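Local coordinates for protein probable zinc protease PqqL (Escherichia coli, PDB 6OFT) that probably acts as a periplasmic zinc-dependent endopeptidase of the M16 family, this chain being the first half of the whole protein, at residues A343-H348 / K461-A465. Residues are numbered along the deposited sequence; the frame is centred on the assembly and turned at random.
Sequences ATIDQH and KKLAA
L463 lies against the C-terminal end of helix 331-348, its side chain crossing that of Q347 at about a right angle and its backbone gripped by two residues of the helix. The branch CD1 of L463 reaches inward to CB of A343, 3.7 Å away, and also passes beside OG1 of T344, a hydroxyl already hydrogen-bonded to the carbonyl oxygen of A340, while CB of L463 rests against the amide oxygen of Q347. Q347 meets the incoming chain through both ends of its amide. Its OE1 accepts the backbone N-H of L463 at 3.0 Å, the donor lying in the carbonyl plane, and its NE2 gives a weak bond, bent to 130°, to the carbonyl oxygen of K461. With CG anti to its own carbonyl carbon (chi1 -73°) and the chain extended beyond, Q347 carries this amide out from the helix to the neighbouring backbone. An alanine here would probably leave the N-H of L463 and the carbonyl of K461 without their helix partners and uncover one flank of the leucine. One residue further on, NE2 of H348 donates to the carbonyl oxygen of L463 at 2.8 Å, the acceptor tilted 20° out of the ring plane. CB of A465 sits over one face of the same imidazole in a CH-pi contact, 4.1 Å from the ring centroid. The irregular segment 461-465, following helix 448-459, thus joins the M16 inactive domain at helix 331-348, away from the predicted zinc site; on the same stretch of helix, T344 and I345 pack on helix 271-296, and D346 salt-bridges R425.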
loop_
_atom_site.group_PDB
_atom_site.type_symbol
_atom_site.label_atom_id
_atom_site.label_comp_id
_atom_site.label_asym_id
_atom_site.label_seq_id
_atom_site.Cartn_x
_atom_site.Cartn_y
_atom_site.Cartn_z
ATOM N N ALA A 343 28.452 -0.027 -5.707
ATOM C CA ALA A 343 29.554 -0.290 -6.631
ATOM C C ALA A 343 30.097 -1.724 -6.492
ATOM O O ALA A 343 30.466 -2.325 -7.502
ATOM C CB ALA A 343 30.670 0.717 -6.419
ATOM N N THR A 344 30.127 -2.278 -5.256
ATOM C CA THR A 344 30.580 -3.658 -4.996
ATOM C C THR A 344 29.662 -4.667 -5.744
ATOM O O THR A 344 30.163 -5.599 -6.382
ATOM C CB THR A 344 30.700 -3.917 -3.474
ATOM O OG1 THR A 344 31.631 -2.982 -2.927
ATOM C CG2 THR A 344 31.186 -5.328 -3.151
ATOM N N ILE A 345 28.330 -4.448 -5.678
ATOM C CA ILE A 345 27.313 -5.272 -6.358
ATOM C C ILE A 345 27.441 -5.073 -7.880
ATOM O O ILE A 345 27.281 -6.038 -8.637
ATOM C CB ILE A 345 25.880 -4.980 -5.844
ATOM C CG1 ILE A 345 25.787 -5.144 -4.309
ATOM C CG2 ILE A 345 24.848 -5.880 -6.549
ATOM C CD1 ILE A 345 24.563 -4.429 -3.640
ATOM N N ASP A 346 27.739 -3.825 -8.331
ATOM C CA ASP A 346 27.939 -3.544 -9.763
ATOM C C ASP A 346 29.067 -4.418 -10.333
ATOM O O ASP A 346 28.941 -4.960 -11.430
ATOM C CB ASP A 346 28.320 -2.071 -10.003
ATOM C CG ASP A 346 27.220 -1.039 -9.909
ATOM O OD1 ASP A 346 26.032 -1.424 -9.946
ATOM O OD2 ASP A 346 27.547 0.162 -9.810
ATOM N N GLN A 347 30.163 -4.539 -9.574
ATOM C CA GLN A 347 31.362 -5.255 -9.974
ATOM C C GLN A 347 31.313 -6.780 -9.782
ATOM O O GLN A 347 31.852 -7.487 -10.632
ATOM C CB GLN A 347 32.586 -4.657 -9.266
ATOM C CG GLN A 347 33.012 -3.283 -9.820
ATOM C CD GLN A 347 34.030 -2.542 -8.967
ATOM O OE1 GLN A 347 34.855 -3.132 -8.262
ATOM N NE2 GLN A 347 34.011 -1.216 -9.029
ATOM N N HIS A 348 30.685 -7.299 -8.695
ATOM C CA HIS A 348 30.707 -8.745 -8.418
ATOM C C HIS A 348 29.349 -9.418 -8.167
ATOM O O HIS A 348 29.312 -10.642 -8.037
ATOM C CB HIS A 348 31.649 -9.038 -7.237
ATOM C CG HIS A 348 33.017 -8.466 -7.424
ATOM N ND1 HIS A 348 33.956 -9.096 -8.213
ATOM C CD2 HIS A 348 33.534 -7.299 -6.975
ATOM C CE1 HIS A 348 35.018 -8.310 -8.200
ATOM N NE2 HIS A 348 34.803 -7.211 -7.479
ATOM N N LYS A 461 37.341 2.119 -8.870
ATOM C CA LYS A 461 38.090 1.351 -7.871
ATOM C C LYS A 461 37.954 -0.133 -8.206
ATOM O O LYS A 461 36.901 -0.560 -8.689
ATOM C CB LYS A 461 37.510 1.567 -6.460
ATOM C CG LYS A 461 38.149 2.688 -5.660
ATOM C CD LYS A 461 37.680 2.635 -4.215
ATOM C CE LYS A 461 37.954 3.915 -3.466
ATOM N NZ LYS A 461 37.742 3.753 -2.002
ATOM N N LYS A 462 39.006 -0.920 -7.938
ATOM C CA LYS A 462 38.980 -2.367 -8.116
ATOM C C LYS A 462 38.591 -2.913 -6.739
ATOM O O LYS A 462 39.462 -3.257 -5.934
ATOM C CB LYS A 462 40.347 -2.902 -8.586
ATOM C CG LYS A 462 40.656 -2.611 -10.052
ATOM C CD LYS A 462 42.107 -2.933 -10.386
ATOM C CE LYS A 462 42.513 -2.416 -11.746
ATOM N NZ LYS A 462 43.909 -2.798 -12.090
ATOM N N LEU A 463 37.274 -2.891 -6.439
ATOM C CA LEU A 463 36.717 -3.332 -5.157
ATOM C C LEU A 463 36.679 -4.848 -5.064
ATOM O O LEU A 463 36.496 -5.523 -6.084
ATOM C CB LEU A 463 35.317 -2.734 -4.906
ATOM C CG LEU A 463 35.234 -1.210 -4.730
ATOM C CD1 LEU A 463 33.895 -0.686 -5.194
ATOM C CD2 LEU A 463 35.476 -0.801 -3.289
ATOM N N ALA A 464 36.869 -5.377 -3.839
ATOM C CA ALA A 464 36.903 -6.815 -3.555
ATOM C C ALA A 464 35.513 -7.426 -3.418
ATOM O O ALA A 464 34.586 -6.775 -2.912
ATOM C CB ALA A 464 37.721 -7.083 -2.301
ATOM N N ALA A 465 35.380 -8.692 -3.871
ATOM C CA ALA A 465 34.141 -9.459 -3.819
ATOM C C ALA A 465 33.784 -9.752 -2.379
ATOM O O ALA A 465 34.663 -10.062 -1.572
ATOM C CB ALA A 465 34.291 -10.762 -4.588
#